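Long-range contacts in geranyltranstransferase (Pseudomonas aeruginosa, PDB 3ZCD), which probably catalyses the condensation of geranyl diphosphate with isopentenyl diphosphate to give farnesyl diphosphate: residues A17-F22 / S39-G44; Y33-Y38 / R103-A108. All blocks are in the same frame, centred on the assembly; numbering follows the deposited sequence.

Both contacts are built on helix 30-40: contact 1 uses its C-terminal part and contact 2 the preceding turns, with centres about 13 Å apart. They also touch directly: Phe22 CD1 packs 4.0 Å from Met36 CB, and Asp19 OD1 is paired with Arg37 NH1 in a salt bridge modelled too short for its exact geometry to be trusted. Segment 39-44 ends in Gly43 and Gly44, the first half of a Gly-Gly-Lys-Arg sequence that in related prenyl synthases takes part in binding diphosphate, so contact 1 probably lies next to the isopentenyl diphosphate site. Contact 2 lies at the surface, near the second subunit, whose Ser151 packs on Tyr33 and Met36.

Contact 1 of 2, residues A17-F22 / S39-G44; sequences ALDALF and SVMNGG
A Met-aromatic contact between Met41 and Phe22 is part of a small apolar cluster with Leu18 and Val40, where segments 17-22 and 39-44 meet, on helices 4-19 and 30-40. Met41 SD stands at the edge of the phenyl ring, 80° off its normal, and comes within 4.1 Å of Phe22 CE2. Ring hydrogens point outward there, and a polarisable sulfur suits them. A bend about CB-CG (chi2 -51°) carries Met41 SD to 4.0 Å from Leu18 CB, and a second about CG-SD turns the CE methyl toward the carboxylate of Asp19, a group whose stronger partner is Arg37.

Val40 meets the same ring obliquely, its CB lying 3.7 Å from Phe22 CZ. Being branched at CB, it can offer two methyls: CG2 also reaches Phe22 CZ, while CG1, anti to the backbone N (chi1 177°), touches both the ring and Leu18 CD1, the latter at 3.9 Å. In this predominantly helical prenyl synthase fold the segment ends in Gly43 and Gly44, the first half of a Gly-Gly-Lys-Arg sequence whose basic residues in relatives bind the diphosphate of isopentenyl diphosphate; Arg46 NH2 is hydrogen-bonded to Val40 O. Met41 is the central residue of an inverse gamma turn, with a weak bond of 3.0 Å from Asn42 N to Val40 O. Across the contact a type I turn from Asp19 to Phe22 brings the phenyl ring round to the cluster. Helix 107-126 supplies Leu117, which packs on both Phe22 and Val40, and from helix 67-85 Ala78 lies against Val40.

Contact 2 of 2, residues Y33-Y38 / R103-A108; sequences YEAMRY and RAFDEA
Phe105 lays one face of its ring on Ala35 and turns an edge to the face of Tyr38, a T-shaped aromatic pair joining helix 30-40 to the break between helices 101-104 and 107-126. Ala35 CB sits almost over the ring centre in a CH-pi contact, 3.8 Å from the centroid and only 6° off the normal. A small residue suits this place, since the ring also reaches the helix backbone, with Phe105 CE1 3.7 Å from Ala35 CA. Glu34 brings its aliphatic CG to the ring edge, 3.8 Å from Phe105 CZ.

The Tyr38 and Phe105 planes meet at 70°, their centroids 5.7 Å apart. With CG anti to the backbone N (chi1 -178°), Tyr38 stretches out to receive a second CH-pi contact, from Ala104 CB over its face, while its hydroxyl is hydrogen-bonded to Pro99 O.

Further out, Phe105 is the first residue to leave helical geometry after helix 101-104. Asp106 takes the N-cap position of the next helix, its side chain capping a backbone N just beyond the segment; OD1 is also hydrogen-bonded to Thr109 OG1, and OD2 forms a salt bridge with Arg31 NH2.

Contact 1 of 2, residues A17-F22 / S39-G44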
ATOM      1  N   ALA A  17     -20.020  -3.397  -0.825  1.00 22.11           N
ATOM      2  CA  ALA A  17     -18.868  -3.304  -1.749  1.00 20.22           C
ATOM      3  C   ALA A  17     -17.619  -3.965  -1.174  1.00 19.65           C
ATOM      4  O   ALA A  17     -16.920  -4.698  -1.868  1.00 20.75           O
ATOM      5  CB  ALA A  17     -18.590  -1.867  -2.125  1.00 19.56           C
ATOM      6  N   LEU A  18     -17.343  -3.712   0.098  1.00 14.91           N
ATOM      7  CA  LEU A  18     -16.200  -4.316   0.755  1.00 16.99           C
ATOM      8  C   LEU A  18     -16.300  -5.855   0.835  1.00 16.85           C
ATOM      9  O   LEU A  18     -15.337  -6.564   0.583  1.00 16.12           O
ATOM     10  CB  LEU A  18     -16.016  -3.749   2.166  1.00 14.76           C
ATOM     11  CG  LEU A  18     -15.544  -2.304   2.342  1.00 13.31           C
ATOM     12  CD1 LEU A  18     -15.761  -1.798   3.774  1.00 13.13           C
ATOM     13  CD2 LEU A  18     -14.081  -2.222   1.956  1.00 13.00           C
ATOM     14  N   ASP A  19     -17.462  -6.344   1.250  1.00 21.85           N
ATOM     15  CA  ASP A  19     -17.693  -7.784   1.423  1.00 23.03           C
ATOM     16  C   ASP A  19     -17.274  -8.553   0.164  1.00 22.65           C
ATOM     17  O   ASP A  19     -16.685  -9.625   0.251  1.00 23.46           O
ATOM     18  CB  ASP A  19     -19.172  -8.014   1.720  1.00 29.01           C
ATOM     19  CG  ASP A  19     -19.471  -9.400   2.242  1.00 34.46           C
ATOM     20  OD1 ASP A  19     -19.189  -9.697   3.434  1.00 44.64           O
ATOM     21  OD2 ASP A  19     -20.042 -10.198   1.465  1.00 51.46           O
ATOM     22  N   ALA A  20     -17.559  -7.976  -1.000  1.00 19.87           N
ATOM     23  CA  ALA A  20     -17.226  -8.594  -2.293  1.00 20.99           C
ATOM     24  C   ALA A  20     -15.735  -8.752  -2.571  1.00 19.17           C
ATOM     25  O   ALA A  20     -15.357  -9.467  -3.481  1.00 22.48           O
ATOM     26  CB  ALA A  20     -17.852  -7.798  -3.431  1.00 26.17           C
ATOM     27  N   LEU A  21     -14.894  -8.070  -1.804  1.00 18.49           N
ATOM     28  CA  LEU A  21     -13.462  -8.045  -2.049  1.00 17.19           C
ATOM     29  C   LEU A  21     -12.708  -9.149  -1.325  1.00 17.94           C
ATOM     30  O   LEU A  21     -11.507  -9.272  -1.507  1.00 20.92           O
ATOM     31  CB  LEU A  21     -12.892  -6.701  -1.595  1.00 14.90           C
ATOM     32  CG  LEU A  21     -13.487  -5.428  -2.162  1.00 13.65           C
ATOM     33  CD1 LEU A  21     -12.856  -4.211  -1.550  1.00 15.41           C
ATOM     34  CD2 LEU A  21     -13.285  -5.453  -3.692  1.00 15.98           C
ATOM     35  N   PHE A  22     -13.377  -9.908  -0.448  1.00 17.98           N
ATOM     36  CA  PHE A  22     -12.668 -10.881   0.399  1.00 16.48           C
ATOM     37  C   PHE A  22     -12.812 -12.350  -0.021  1.00 21.75           C
ATOM     38  O   PHE A  22     -12.684 -13.244   0.816  1.00 27.57           O
ATOM     39  CB  PHE A  22     -13.000 -10.645   1.889  1.00 15.09           C
ATOM     40  CG  PHE A  22     -12.748  -9.248   2.320  1.00 13.65           C
ATOM     41  CD1 PHE A  22     -11.478  -8.683   2.148  1.00 15.99           C
ATOM     42  CD2 PHE A  22     -13.766  -8.437   2.812  1.00 18.12           C
ATOM     43  CE1 PHE A  22     -11.230  -7.379   2.512  1.00 16.13           C
ATOM     44  CE2 PHE A  22     -13.513  -7.139   3.176  1.00 14.38           C
ATOM     45  CZ  PHE A  22     -12.254  -6.603   3.033  1.00 17.95           C
ATOM     46  N   SER A  39     -10.735  -8.379   9.810  1.00 10.83           N
ATOM     47  CA  SER A  39     -10.181  -7.095  10.129  1.00 11.52           C
ATOM     48  C   SER A  39     -10.984  -5.881   9.599  1.00 12.19           C
ATOM     49  O   SER A  39     -10.720  -4.766  10.000  1.00 13.66           O
ATOM     50  CB  SER A  39      -8.745  -7.010   9.548  1.00 10.46           C
ATOM     51  OG  SER A  39      -7.848  -8.004  10.052  1.00 11.89           O
ATOM     52  N   VAL A  40     -11.892  -6.110   8.651  1.00 12.32           N
ATOM     53  CA  VAL A  40     -12.648  -5.046   7.967  1.00 12.66           C
ATOM     54  C   VAL A  40     -14.154  -5.095   8.341  1.00 14.34           C
ATOM     55  O   VAL A  40     -14.776  -4.057   8.621  1.00 15.68           O
ATOM     56  CB  VAL A  40     -12.428  -5.102   6.418  1.00 13.58           C
ATOM     57  CG1 VAL A  40     -13.288  -4.047   5.755  1.00 14.22           C
ATOM     58  CG2 VAL A  40     -10.956  -4.875   6.108  1.00 13.90           C
ATOM     59  N   MET A  41     -14.715  -6.305   8.321  1.00 14.91           N
ATOM     60  CA  MET A  41     -16.139  -6.519   8.472  1.00 15.81           C
ATOM     61  C   MET A  41     -16.480  -6.730   9.928  1.00 17.97           C
ATOM     62  O   MET A  41     -16.805  -7.821  10.372  1.00 25.55           O
ATOM     63  CB  MET A  41     -16.588  -7.699   7.641  1.00 14.46           C
ATOM     64  CG  MET A  41     -16.255  -7.543   6.168  1.00 13.93           C
ATOM     65  SD  MET A  41     -16.765  -6.008   5.344  1.00 22.52           S
ATOM     66  CE  MET A  41     -18.528  -6.176   5.547  1.00 24.48           C
ATOM     67  N   ASN A  42     -16.313  -5.665  10.668  1.00 20.63           N
ATOM     68  CA  ASN A  42     -16.342  -5.688  12.110  1.00 24.57           C
ATOM     69  C   ASN A  42     -17.411  -4.778  12.671  1.00 23.50           C
ATOM     70  O   ASN A  42     -17.345  -4.422  13.836  1.00 31.59           O
ATOM     71  CB  ASN A  42     -14.963  -5.280  12.642  1.00 26.27           C
ATOM     72  CG  ASN A  42     -14.477  -3.940  12.093  1.00 24.19           C
ATOM     73  OD1 ASN A  42     -15.254  -3.072  11.658  1.00 26.48           O
ATOM     74  ND2 ASN A  42     -13.178  -3.776  12.093  1.00 31.41           N
ATOM     75  N   GLY A  43     -18.378  -4.370  11.845  1.00 24.60           N
ATOM     76  CA  GLY A  43     -19.467  -3.512  12.328  1.00 30.49           C
ATOM     77  C   GLY A  43     -19.052  -2.079  12.629  1.00 28.34           C
ATOM     78  O   GLY A  43     -19.720  -1.357  13.402  1.00 27.77           O
ATOM     79  N   GLY A  44     -17.938  -1.660  12.042  1.00 21.15           N
ATOM     80  CA  GLY A  44     -17.465  -0.327  12.269  1.00 22.34           C
ATOM     81  C   GLY A  44     -18.412   0.725  11.724  1.00 18.52           C
ATOM     82  O   GLY A  44     -19.242   0.458  10.828  1.00 22.90           O
TER

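Contact 2 of 2, residues Y33-Y38 / R103-A108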
ATOM      1  N   TYR A  33      -7.533 -14.521   3.576  1.00 11.81           N
ATOM      2  CA  TYR A  33      -8.694 -13.759   3.216  1.00 12.38           C
ATOM      3  C   TYR A  33      -9.693 -13.659   4.342  1.00 11.66           C
ATOM      4  O   TYR A  33     -10.325 -12.622   4.538  1.00 12.85           O
ATOM      5  CB  TYR A  33      -9.339 -14.249   1.933  1.00 12.40           C
ATOM      6  CG  TYR A  33      -8.625 -13.667   0.708  1.00 12.15           C
ATOM      7  CD1 TYR A  33      -7.391 -14.160   0.323  1.00 12.34           C
ATOM      8  CD2 TYR A  33      -9.139 -12.569   0.058  1.00 13.99           C
ATOM      9  CE1 TYR A  33      -6.687 -13.607  -0.752  1.00 12.41           C
ATOM     10  CE2 TYR A  33      -8.436 -12.005  -1.031  1.00 14.08           C
ATOM     11  CZ  TYR A  33      -7.238 -12.543  -1.385  1.00 13.73           C
ATOM     12  OH  TYR A  33      -6.565 -11.986  -2.495  1.00 14.93           O
ATOM     13  N   GLU A  34      -9.764 -14.729   5.126  1.00 13.33           N
ATOM     14  CA  GLU A  34     -10.595 -14.671   6.320  1.00 12.96           C
ATOM     15  C   GLU A  34     -10.076 -13.657   7.370  1.00 12.17           C
ATOM     16  O   GLU A  34     -10.860 -12.901   7.982  1.00 15.36           O
ATOM     17  CB  GLU A  34     -10.819 -16.057   6.973  1.00 14.70           C
ATOM     18  CG  GLU A  34     -11.754 -15.996   8.199  1.00 23.79           C
ATOM     19  CD  GLU A  34     -13.068 -15.175   7.984  1.00 33.59           C
ATOM     20  OE1 GLU A  34     -13.847 -15.590   7.084  1.00 35.95           O
ATOM     21  OE2 GLU A  34     -13.327 -14.123   8.695  1.00 34.77           O
ATOM     22  N   ALA A  35      -8.783 -13.606   7.578  1.00 12.33           N
ATOM     23  CA  ALA A  35      -8.189 -12.588   8.434  1.00 13.79           C
ATOM     24  C   ALA A  35      -8.388 -11.159   7.908  1.00 11.83           C
ATOM     25  O   ALA A  35      -8.591 -10.217   8.633  1.00 13.41           O
ATOM     26  CB  ALA A  35      -6.717 -12.882   8.679  1.00 13.56           C
ATOM     27  N   MET A  36      -8.341 -11.020   6.582  1.00 12.09           N
ATOM     28  CA  MET A  36      -8.634  -9.744   5.957  1.00 12.71           C
ATOM     29  C   MET A  36     -10.079  -9.324   6.194  1.00 12.49           C
ATOM     30  O   MET A  36     -10.341  -8.219   6.590  1.00 13.52           O
ATOM     31  CB  MET A  36      -8.379  -9.797   4.431  1.00 11.63           C
ATOM     32  CG  MET A  36      -6.915  -9.991   4.099  1.00 11.73           C
ATOM     33  SD  MET A  36      -6.732 -10.387   2.329  1.00 14.75           S
ATOM     34  CE  MET A  36      -7.178  -8.839   1.499  1.00 13.39           C
ATOM     35  N   ARG A  37     -11.008 -10.246   5.991  1.00 13.80           N
ATOM     36  CA  ARG A  37     -12.419  -9.987   6.233  1.00 12.60           C
ATOM     37  C   ARG A  37     -12.683  -9.664   7.712  1.00 11.62           C
ATOM     38  O   ARG A  37     -13.428  -8.723   8.040  1.00 13.33           O
ATOM     39  CB  ARG A  37     -13.249 -11.203   5.820  1.00 15.27           C
ATOM     40  CG  ARG A  37     -14.721 -10.998   5.945  1.00 19.48           C
ATOM     41  CD  ARG A  37     -15.520 -12.271   5.652  1.00 26.29           C
ATOM     42  NE  ARG A  37     -15.649 -12.482   4.208  1.00 38.19           N
ATOM     43  CZ  ARG A  37     -16.465 -11.782   3.418  1.00 42.34           C
ATOM     44  NH1 ARG A  37     -17.253 -10.830   3.942  1.00 41.44           N
ATOM     45  NH2 ARG A  37     -16.506 -12.027   2.104  1.00 38.43           N
ATOM     46  N   TYR A  38     -12.061 -10.464   8.564  1.00 12.50           N
ATOM     47  CA  TYR A  38     -12.200 -10.283  10.017  1.00 14.55           C
ATOM     48  C   TYR A  38     -11.799  -8.890  10.451  1.00 13.62           C
ATOM     49  O   TYR A  38     -12.397  -8.269  11.313  1.00 15.01           O
ATOM     50  CB  TYR A  38     -11.374 -11.323  10.763  1.00 13.75           C
ATOM     51  CG  TYR A  38     -11.512 -11.215  12.276  1.00 12.93           C
ATOM     52  CD1 TYR A  38     -12.534 -11.870  12.919  1.00 16.08           C
ATOM     53  CD2 TYR A  38     -10.591 -10.498  13.049  1.00 13.97           C
ATOM     54  CE1 TYR A  38     -12.620 -11.801  14.287  1.00 16.41           C
ATOM     55  CE2 TYR A  38     -10.695 -10.409  14.454  1.00 15.20           C
ATOM     56  CZ  TYR A  38     -11.729 -11.072  15.024  1.00 17.34           C
ATOM     57  OH  TYR A  38     -11.830 -10.970  16.411  1.00 19.68           O
ATOM     58  N   ARG A 103      -4.612 -11.900  17.686  1.00 14.01           N
ATOM     59  CA  ARG A 103      -5.091 -12.877  18.692  1.00 16.89           C
ATOM     60  C   ARG A 103      -6.053 -13.939  18.128  1.00 16.93           C
ATOM     61  O   ARG A 103      -5.967 -15.121  18.461  1.00 19.69           O
ATOM     62  CB  ARG A 103      -5.807 -12.143  19.824  1.00 15.12           C
ATOM     63  CG  ARG A 103      -4.920 -11.285  20.659  1.00 15.95           C
ATOM     64  CD  ARG A 103      -3.737 -12.097  21.171  1.00 21.76           C
ATOM     65  NE  ARG A 103      -2.906 -11.340  22.099  1.00 24.61           N
ATOM     66  CZ  ARG A 103      -1.597 -11.524  22.267  1.00 22.03           C
ATOM     67  NH1 ARG A 103      -0.941 -12.455  21.591  1.00 28.33           N
ATOM     68  NH2 ARG A 103      -0.940 -10.782  23.142  1.00 27.86           N
ATOM     69  N   ALA A 104      -6.979 -13.482  17.298  1.00 15.73           N
ATOM     70  CA  ALA A 104      -7.884 -14.366  16.562  1.00 17.93           C
ATOM     71  C   ALA A 104      -7.174 -15.325  15.620  1.00 16.26           C
ATOM     72  O   ALA A 104      -7.626 -16.421  15.410  1.00 16.19           O
ATOM     73  CB  ALA A 104      -8.928 -13.569  15.806  1.00 15.68           C
ATOM     74  N   PHE A 105      -6.117 -14.817  14.965  1.00 13.91           N
ATOM     75  CA  PHE A 105      -5.301 -15.596  14.018  1.00 14.39           C
ATOM     76  C   PHE A 105      -3.907 -15.785  14.606  1.00 14.85           C
ATOM     77  O   PHE A 105      -3.690 -16.626  15.467  1.00 19.50           O
ATOM     78  CB  PHE A 105      -5.337 -14.898  12.617  1.00 14.87           C
ATOM     79  CG  PHE A 105      -6.706 -14.939  11.986  1.00 14.82           C
ATOM     80  CD1 PHE A 105      -7.622 -13.960  12.288  1.00 14.65           C
ATOM     81  CD2 PHE A 105      -7.101 -15.997  11.157  1.00 15.90           C
ATOM     82  CE1 PHE A 105      -8.937 -14.015  11.806  1.00 15.53           C
ATOM     83  CE2 PHE A 105      -8.401 -16.057  10.661  1.00 19.77           C
ATOM     84  CZ  PHE A 105      -9.341 -15.072  11.015  1.00 15.02           C
ATOM     85  N   ASP A 106      -2.943 -14.993  14.150  1.00 16.58           N
ATOM     86  CA  ASP A 106      -1.596 -14.963  14.626  1.00 16.97           C
ATOM     87  C   ASP A 106      -0.977 -13.663  14.147  1.00 15.03           C
ATOM     88  O   ASP A 106      -1.571 -12.962  13.345  1.00 16.68           O
ATOM     89  CB  ASP A 106      -0.772 -16.174  14.197  1.00 14.75           C
ATOM     90  CG  ASP A 106      -0.843 -16.442  12.739  1.00 15.01           C
ATOM     91  OD1 ASP A 106      -0.119 -15.747  12.000  1.00 18.10           O
ATOM     92  OD2 ASP A 106      -1.637 -17.285  12.359  1.00 19.31           O
ATOM     93  N   GLU A 107       0.155 -13.335  14.706  1.00 14.09           N
ATOM     94  CA  GLU A 107       0.715 -12.053  14.534  1.00 14.27           C
ATOM     95  C   GLU A 107       1.169 -11.944  13.054  1.00 12.76           C
ATOM     96  O   GLU A 107       0.957 -10.890  12.421  1.00 13.57           O
ATOM     97  CB  GLU A 107       1.882 -11.824  15.410  1.00 16.19           C
ATOM     98  CG  GLU A 107       2.338 -10.407  15.238  1.00 17.47           C
ATOM     99  CD  GLU A 107       3.296  -9.910  16.278  1.00 17.94           C
ATOM    100  OE1 GLU A 107       3.284 -10.479  17.391  1.00 19.90           O
ATOM    101  OE2 GLU A 107       4.058  -8.949  15.960  1.00 21.78           O
ATOM    102  N   ALA A 108       1.827 -12.976  12.567  1.00 12.87           N
ATOM    103  CA  ALA A 108       2.293 -12.929  11.111  1.00 13.95           C
ATOM    104  C   ALA A 108       1.123 -12.725  10.195  1.00 12.95           C
ATOM    105  O   ALA A 108       1.186 -11.874   9.272  1.00 13.04           O
ATOM    106  CB  ALA A 108       3.034 -14.187  10.783  1.00 14.56           C
TER